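Local coordinates for L protein (CAS virus, PDB 5MV0) that probably acts as the cap-snatching endonuclease of a reptarenavirus polymerase, cutting capped leaders from host messenger RNAs to prime viral transcription, at residues E16-E21 with I42-T47; L122-V127 with W136-I141; L164-L169 with E182-L187. All blocks are in the same frame, centred on the assembly; numbering follows the deposited sequence.

Interaction 1 of 3, residues E16-E21 with I42-T47; sequences EILSIE and IRLRAT
Leu-44 meets helix 4-20 with both methyls of its fork, one for each of two neighbouring residues. Its CD2 touches CG2 of Ile-17 at 4.0 Å, the two side chains reaching tip to tip, while its CD1 lies 4.0 Å from CD2 of Leu-18, whose side chain runs across it at a slant. The fork is carried over by a first torsion that sets CG of Leu-44 opposite the backbone N (chi1 -175°). Ile-17 points its CB at the partner helix; the CB of Leu-18 does not, and it is its CD2 methyl that comes within contact distance. The backbones stay well apart, with CA of Ile-17 and CA of Leu-44 9.2 Å from each other, and the two segments bury just 112 Å² in total. All three touching residues are nonetheless buried.

This packing joins the N-terminal helix to helix 34-57 within the helical part of the arenavirus cap-snatching domain, a member of the PD-(D/E)XK nuclease clan. Other parts of the assembly pack here too: Leu-161 of helix 155-170 on Ile-17, and Leu-15 of a second subunit on Leu-18.

Behind the contact, the backbone is fixed at each side. Ile-17 O accepts a hydrogen bond from the Glu-21 amide N at 2.9 Å, just where Glu-21 leaves helical geometry, and the Glu-21 carboxylate forms a salt bridge with Arg-55. On helix 34-57, O of Arg-43, the residue before Leu-44, takes two bonds from Thr-47, one turn on: its backbone N at 2.8 Å, and its OG1 at 3.0 Å, which sits 52° out of the carbonyl plane.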
# COMPACT_ATOMS: atom_id res chain seq x y z
N GLU B 16 0.82 -1.35 -6.86
CA GLU B 16 2.03 -1.86 -6.22
C GLU B 16 2.73 -0.76 -5.42
O GLU B 16 3.20 -1.00 -4.30
CB GLU B 16 3.00 -2.45 -7.25
CG GLU B 16 4.22 -3.09 -6.59
CD GLU B 16 5.14 -3.84 -7.54
OE1 GLU B 16 5.93 -4.69 -7.06
OE2 GLU B 16 5.08 -3.58 -8.76
N ILE B 17 2.83 0.44 -6.00
CA ILE B 17 3.46 1.56 -5.30
C ILE B 17 2.73 1.87 -4.00
O ILE B 17 3.36 2.12 -2.96
CB ILE B 17 3.49 2.80 -6.21
CG1 ILE B 17 4.49 2.58 -7.35
CG2 ILE B 17 3.87 4.04 -5.38
CD1 ILE B 17 4.47 3.71 -8.39
N LEU B 18 1.40 1.90 -4.04
CA LEU B 18 0.65 2.20 -2.83
C LEU B 18 0.71 1.06 -1.82
O LEU B 18 0.47 1.31 -0.63
CB LEU B 18 -0.81 2.53 -3.19
CG LEU B 18 -1.00 3.73 -4.15
CD1 LEU B 18 -2.48 4.06 -4.33
CD2 LEU B 18 -0.24 4.97 -3.72
N SER B 19 1.01 -0.16 -2.25
CA SER B 19 1.27 -1.24 -1.30
C SER B 19 2.60 -1.05 -0.60
O SER B 19 2.74 -1.34 0.60
CB SER B 19 1.23 -2.59 -2.02
OG SER B 19 -0.02 -2.81 -2.68
N ILE B 20 3.61 -0.59 -1.35
CA ILE B 20 4.96 -0.42 -0.82
C ILE B 20 5.03 0.77 0.14
O ILE B 20 5.73 0.72 1.16
CB ILE B 20 5.95 -0.26 -1.98
CG1 ILE B 20 6.05 -1.56 -2.79
CG2 ILE B 20 7.34 0.17 -1.48
CD1 ILE B 20 6.84 -1.41 -4.11
N GLU B 21 4.35 1.87 -0.20
CA GLU B 21 4.35 3.10 0.61
C GLU B 21 2.91 3.54 0.83
O GLU B 21 2.42 4.46 0.17
CB GLU B 21 5.13 4.23 -0.07
CG GLU B 21 6.64 4.14 0.06
CD GLU B 21 7.15 4.60 1.43
OE1 GLU B 21 6.35 4.84 2.37
OE2 GLU B 21 8.38 4.73 1.55
N ILE B 42 0.84 10.81 -12.78
CA ILE B 42 1.74 11.96 -12.81
C ILE B 42 1.75 12.67 -11.46
O ILE B 42 2.81 13.05 -10.95
CB ILE B 42 1.33 12.90 -13.96
CG1 ILE B 42 1.62 12.22 -15.29
CG2 ILE B 42 2.02 14.29 -13.83
CD1 ILE B 42 0.87 12.84 -16.49
N ARG B 43 0.56 12.82 -10.95
CA ARG B 43 0.56 13.43 -9.50
C ARG B 43 1.30 12.53 -8.39
O ARG B 43 2.12 12.96 -7.57
CB ARG B 43 -0.88 13.68 -9.05
CG ARG B 43 -0.96 14.32 -7.66
CD ARG B 43 -2.09 13.72 -6.84
NE ARG B 43 -2.29 12.35 -7.26
CZ ARG B 43 -1.65 11.30 -6.76
NH1 ARG B 43 -0.78 11.45 -5.75
NH2 ARG B 43 -1.92 10.11 -7.27
N LEU B 44 1.11 11.23 -8.60
CA LEU B 44 1.78 10.33 -7.66
C LEU B 44 3.30 10.42 -7.79
O LEU B 44 4.03 10.40 -6.78
CB LEU B 44 1.30 8.90 -7.91
CG LEU B 44 1.81 7.81 -6.96
CD1 LEU B 44 1.40 8.11 -5.51
CD2 LEU B 44 1.34 6.41 -7.41
N ARG B 45 3.80 10.52 -9.01
CA ARG B 45 5.24 10.70 -9.21
C ARG B 45 5.76 11.91 -8.42
O ARG B 45 6.77 11.82 -7.70
CB ARG B 45 5.51 10.84 -10.70
CG ARG B 45 6.91 11.22 -11.10
CD ARG B 45 7.01 11.13 -12.62
NE ARG B 45 8.33 11.52 -13.10
CZ ARG B 45 8.66 12.77 -13.40
NH1 ARG B 45 7.77 13.75 -13.28
NH2 ARG B 45 9.89 13.04 -13.81
N ALA B 46 5.05 13.04 -8.52
CA ALA B 46 5.45 14.24 -7.78
C ALA B 46 5.29 14.05 -6.28
O ALA B 46 6.12 14.55 -5.50
CB ALA B 46 4.63 15.44 -8.26
N THR B 47 4.23 13.35 -5.85
CA THR B 47 3.99 13.16 -4.42
C THR B 47 5.04 12.25 -3.79
O THR B 47 5.43 12.45 -2.63
CB THR B 47 2.59 12.59 -4.18
OG1 THR B 47 1.61 13.50 -4.69
CG2 THR B 47 2.33 12.41 -2.72

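Interaction 2 of 3, residues L122-V127 with W136-I141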
# COMPACT_ATOMS: atom_id res chain seq x y z
N LEU B 122 10.43 32.66 -4.36
CA LEU B 122 9.85 34.00 -4.40
C LEU B 122 8.48 34.07 -3.73
O LEU B 122 8.06 35.16 -3.33
CB LEU B 122 9.75 34.49 -5.84
CG LEU B 122 11.03 35.06 -6.45
CD1 LEU B 122 10.84 35.34 -7.93
CD2 LEU B 122 11.46 36.34 -5.71
N LYS B 123 7.78 32.94 -3.60
CA LYS B 123 6.49 32.95 -2.91
C LYS B 123 6.62 33.51 -1.50
O LYS B 123 5.67 34.09 -0.97
CB LYS B 123 5.89 31.54 -2.82
CG LYS B 123 5.69 30.81 -4.14
CD LYS B 123 4.83 29.55 -3.91
CE LYS B 123 5.48 28.59 -2.92
NZ LYS B 123 4.70 27.31 -2.82
N TYR B 124 7.78 33.30 -0.88
CA TYR B 124 7.98 33.53 0.55
C TYR B 124 8.51 34.93 0.88
O TYR B 124 8.94 35.16 2.01
CB TYR B 124 8.94 32.47 1.10
CG TYR B 124 8.34 31.07 1.13
CD1 TYR B 124 7.66 30.62 2.25
CD2 TYR B 124 8.46 30.21 0.04
CE1 TYR B 124 7.10 29.35 2.28
CE2 TYR B 124 7.90 28.94 0.06
CZ TYR B 124 7.23 28.52 1.19
OH TYR B 124 6.67 27.25 1.25
N SER B 125 8.47 35.87 -0.06
CA SER B 125 9.00 37.21 0.17
C SER B 125 8.43 37.82 1.45
O SER B 125 7.21 37.87 1.65
CB SER B 125 8.69 38.11 -1.02
OG SER B 125 9.39 37.68 -2.18
N GLY B 126 9.33 38.29 2.32
CA GLY B 126 8.96 38.99 3.52
C GLY B 126 8.76 38.12 4.75
O GLY B 126 8.88 38.62 5.87
N VAL B 127 8.47 36.83 4.56
CA VAL B 127 8.09 35.97 5.69
C VAL B 127 9.25 35.80 6.66
O VAL B 127 9.08 35.90 7.88
CB VAL B 127 7.59 34.61 5.17
CG1 VAL B 127 7.31 33.67 6.33
CG2 VAL B 127 6.35 34.81 4.31
N TRP B 136 12.68 33.88 15.90
CA TRP B 136 12.57 32.56 15.30
C TRP B 136 13.45 32.45 14.07
O TRP B 136 13.78 33.44 13.41
CB TRP B 136 11.11 32.26 14.91
CG TRP B 136 10.24 31.86 16.06
CD1 TRP B 136 9.77 32.66 17.07
CD2 TRP B 136 9.70 30.56 16.31
NE1 TRP B 136 8.99 31.93 17.93
CE2 TRP B 136 8.93 30.64 17.49
CE3 TRP B 136 9.80 29.33 15.65
CZ2 TRP B 136 8.26 29.54 18.01
CZ3 TRP B 136 9.14 28.23 16.18
CH2 TRP B 136 8.38 28.35 17.35
N LEU B 137 13.84 31.22 13.75
CA LEU B 137 14.45 30.91 12.47
C LEU B 137 13.38 30.39 11.52
O LEU B 137 12.47 29.66 11.92
CB LEU B 137 15.57 29.87 12.62
CG LEU B 137 17.03 30.36 12.69
CD1 LEU B 137 17.17 31.60 13.56
CD2 LEU B 137 17.95 29.25 13.18
N PHE B 138 13.48 30.78 10.25
CA PHE B 138 12.55 30.34 9.22
C PHE B 138 13.40 29.88 8.04
O PHE B 138 13.92 30.70 7.28
CB PHE B 138 11.58 31.45 8.83
CG PHE B 138 10.54 31.03 7.83
CD1 PHE B 138 9.48 30.22 8.21
CD2 PHE B 138 10.61 31.45 6.51
CE1 PHE B 138 8.52 29.82 7.30
CE2 PHE B 138 9.65 31.06 5.59
CZ PHE B 138 8.59 30.25 5.99
N ASN B 139 13.56 28.57 7.89
CA ASN B 139 14.45 28.01 6.88
C ASN B 139 13.62 27.46 5.73
O ASN B 139 12.85 26.51 5.89
CB ASN B 139 15.35 26.94 7.50
CG ASN B 139 16.28 27.51 8.57
OD1 ASN B 139 16.53 28.72 8.61
ND2 ASN B 139 16.79 26.64 9.43
N ILE B 140 13.77 28.07 4.56
CA ILE B 140 13.05 27.68 3.35
C ILE B 140 13.97 26.78 2.55
O ILE B 140 14.99 27.23 2.03
CB ILE B 140 12.63 28.90 2.52
CG1 ILE B 140 11.80 29.86 3.37
CG2 ILE B 140 11.86 28.46 1.27
CD1 ILE B 140 11.81 31.29 2.83
N ILE B 141 13.62 25.50 2.45
CA ILE B 141 14.39 24.54 1.68
C ILE B 141 13.66 24.32 0.36
O ILE B 141 12.49 23.93 0.34
CB ILE B 141 14.59 23.23 2.45
CG1 ILE B 141 15.27 23.54 3.79
CG2 ILE B 141 15.44 22.25 1.63
CD1 ILE B 141 15.50 22.33 4.69
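Tyr-124, whose ring meets Phe-138 and Ile-140 across the contact, sends its OH to a carboxylate oxygen shared by two groups: Glu-103 OE2 is hydrogen-bonded to that hydroxyl and also forms a salt bridge with Lys-123 NZ. Glu-103 belongs to strand 98-106, parallel to its neighbour 137-145, the outermost strand within this chain of the mixed sheet of this PD-(D/E)XK-type nuclease domain. The polar ends of Tyr-124 and Lys-123 thus meet strand 98-106, and the tyrosine also packs on Val-101 of that strand as well as on strand 137-145. No hydrogen bond joins the two segments directly.

Tyr-124 is touched from two directions. Ile-140 runs past it in the opposite sense, with CD1 3.6 Å from Tyr-124 CB and CG2 over one ring face, 4.3 Å from the centroid, a CH-pi contact. Phe-138 crosses the tyrosine at about a right angle; CD1 of Tyr-124 lies in the plane of the phenylalanine ring, at its edge, 3.9 Å from CZ of Phe-138. A first torsion that puts CG of Phe-138 opposite the backbone N (chi1 -176°) carries this ring out to both loop residues. Leu-68 of helix 68-73 packs on Phe-138 and Val-127 alike.

The loop backbone is itself ordered by short-range bonds. Leu-122 to Ser-125 form a type I turn, Gly-126 takes the N-cap position of helix 127-133, and Val-127 N bonds Tyr-124 O at 3.1 Å. From the first turn of that helix, Val-127 lays CG1 over one face of the Phe-138 ring, 3.8 Å from the centroid and 22° off the normal, displaced toward the CE2-CZ side of the rim, with CE2 at 3.6 Å.

Interaction 3 of 3, residues L164-L169 with E182-L187; sequences LSLSIL and EEYDEL
Leu-166 bridges helix 155-170 to Tyr-184 and Leu-187 of helix 181-192. Its CB leaves the backbone neither toward nor away from the partner, and CG, turned opposite the carbonyl carbon (chi1 -78°), carries the branch point across. There the two methyls divide the work. CD1 rests against the backbone of helix 181-192, 3.5 Å from Leu-187 O, a van der Waals contact, as a methyl carbon is no hydrogen-bond donor here. CD2 fits between two residues one turn apart, meeting Leu-187 CB at 3.8 Å and Tyr-184 CE1 at 3.8 Å. Both partners are met at a slant.

Tyr-184 reaches back from the other side. Leu-169 CB lies at the ring edge, near its plane, 4.1 Å from CE1 of Tyr-184. Beyond the ring, Tyr-184 OH is hydrogen-bonded to Ser-170 OG, which in turn is bonded to Leu-166 O, so the phenol end is fastened to the very helix its ring packs on.

The segment axes approach to 11.1 Å at a crossing angle of -129°, so the two segments run obliquely antiparallel, and the leucine and tyrosine side chains span the gap. Even so, the CA atoms of Leu-166 and Leu-187 come within 7.5 Å. This joins two helices consecutive in the chain, 155-170 and 181-192. Ile-42 of helix 34-57 and Ile-179 continue the apolar layer on Leu-187.

Between the two segments themselves there is neither a hydrogen bond nor a salt bridge. Their 237 Å² of buried surface thus implies cohesion by dispersion and exclusion of water, while a directional tie is added by the hydrogen bond of the tyrosine hydroxyl to Ser-170.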
# COMPACT_ATOMS: atom_id res chain seq x y z
N LEU B 164 4.03 5.05 -18.90
CA LEU B 164 2.68 4.59 -19.21
C LEU B 164 1.71 5.75 -19.27
O LEU B 164 0.79 5.75 -20.10
CB LEU B 164 2.20 3.56 -18.18
CG LEU B 164 3.01 2.26 -18.17
CD1 LEU B 164 2.55 1.33 -17.05
CD2 LEU B 164 2.95 1.56 -19.54
N SER B 165 1.88 6.76 -18.41
CA SER B 165 1.00 7.92 -18.50
C SER B 165 1.23 8.68 -19.81
O SER B 165 0.26 9.11 -20.45
CB SER B 165 1.20 8.84 -17.29
OG SER B 165 2.45 9.48 -17.32
N LEU B 166 2.50 8.83 -20.23
CA LEU B 166 2.78 9.51 -21.50
C LEU B 166 2.26 8.72 -22.70
O LEU B 166 1.77 9.31 -23.67
CB LEU B 166 4.28 9.76 -21.66
CG LEU B 166 4.82 10.94 -20.87
CD1 LEU B 166 6.34 11.02 -20.99
CD2 LEU B 166 4.17 12.25 -21.31
N SER B 167 2.38 7.40 -22.65
CA SER B 167 1.83 6.58 -23.72
C SER B 167 0.32 6.76 -23.85
O SER B 167 -0.21 6.91 -24.95
CB SER B 167 2.18 5.11 -23.46
OG SER B 167 1.60 4.31 -24.46
N ILE B 168 -0.39 6.74 -22.72
CA ILE B 168 -1.83 7.01 -22.72
C ILE B 168 -2.12 8.39 -23.29
O ILE B 168 -2.94 8.55 -24.21
CB ILE B 168 -2.39 6.86 -21.30
CG1 ILE B 168 -2.48 5.38 -20.92
CG2 ILE B 168 -3.75 7.55 -21.17
CD1 ILE B 168 -2.66 5.15 -19.44
N LEU B 169 -1.46 9.42 -22.75
CA LEU B 169 -1.74 10.80 -23.15
C LEU B 169 -1.33 11.08 -24.60
O LEU B 169 -1.86 12.02 -25.20
CB LEU B 169 -1.02 11.77 -22.21
CG LEU B 169 -1.44 11.75 -20.73
CD1 LEU B 169 -0.43 12.49 -19.86
CD2 LEU B 169 -2.84 12.33 -20.52
N GLU B 182 3.07 22.71 -21.36
CA GLU B 182 4.32 22.76 -20.61
C GLU B 182 4.55 21.47 -19.82
O GLU B 182 5.65 20.91 -19.83
CB GLU B 182 4.32 23.95 -19.66
CG GLU B 182 4.42 25.31 -20.33
CD GLU B 182 3.06 25.92 -20.63
OE1 GLU B 182 2.07 25.18 -20.87
OE2 GLU B 182 2.98 27.16 -20.63
N GLU B 183 3.52 21.00 -19.11
CA GLU B 183 3.70 19.78 -18.31
C GLU B 183 3.94 18.58 -19.21
O GLU B 183 4.83 17.76 -18.94
CB GLU B 183 2.48 19.55 -17.42
CG GLU B 183 2.60 18.26 -16.59
CD GLU B 183 1.69 18.22 -15.37
OE1 GLU B 183 0.66 18.94 -15.34
OE2 GLU B 183 2.03 17.49 -14.42
N TYR B 184 3.17 18.46 -20.29
CA TYR B 184 3.36 17.36 -21.22
C TYR B 184 4.78 17.37 -21.78
O TYR B 184 5.44 16.32 -21.85
CB TYR B 184 2.33 17.43 -22.34
CG TYR B 184 2.41 16.29 -23.33
CD1 TYR B 184 1.89 15.04 -23.02
CD2 TYR B 184 3.00 16.47 -24.57
CE1 TYR B 184 1.95 14.00 -23.92
CE2 TYR B 184 3.08 15.43 -25.48
CZ TYR B 184 2.55 14.20 -25.15
OH TYR B 184 2.62 13.16 -26.05
N ASP B 185 5.28 18.54 -22.17
CA ASP B 185 6.63 18.62 -22.73
C ASP B 185 7.68 18.30 -21.67
O ASP B 185 8.65 17.59 -21.96
CB ASP B 185 6.89 20.00 -23.34
CG ASP B 185 6.18 20.18 -24.68
OD1 ASP B 185 6.05 21.34 -25.12
OD2 ASP B 185 5.74 19.17 -25.27
N GLU B 186 7.49 18.79 -20.43
CA GLU B 186 8.42 18.48 -19.34
C GLU B 186 8.50 16.98 -19.08
O GLU B 186 9.59 16.42 -18.90
CB GLU B 186 8.01 19.22 -18.07
CG GLU B 186 8.70 18.75 -16.78
CD GLU B 186 10.22 18.89 -16.84
OE1 GLU B 186 10.69 19.76 -17.59
OE2 GLU B 186 10.93 18.13 -16.13
N LEU B 187 7.35 16.30 -19.08
CA LEU B 187 7.37 14.86 -18.89
C LEU B 187 8.04 14.15 -20.06
O LEU B 187 8.79 13.19 -19.86
CB LEU B 187 5.95 14.34 -18.67
CG LEU B 187 5.30 14.93 -17.41
CD1 LEU B 187 3.84 14.57 -17.33
CD2 LEU B 187 6.03 14.51 -16.13

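The three contacts follow one another along the chain, each closing before the next opens. Interactions 1 and 3 belong to the helical part: their centres are 17 Å apart and they touch, Ile-42 of helix 34-57 packing on Ser-165, Glu-183 and Leu-187, so that helices 4-20, 34-57, 155-170 and 181-192 form one continuous packing unit. Interaction 2 lies across the chain's centre from both, 29 and 32 Å away between centres, where a loop covers strand 137-145 of the sheet. Helix 155-170 is the next regular element after that strand, linking the two regions. The fold thus combines a sheet-based part with a helical part at the other side of the chain's centre.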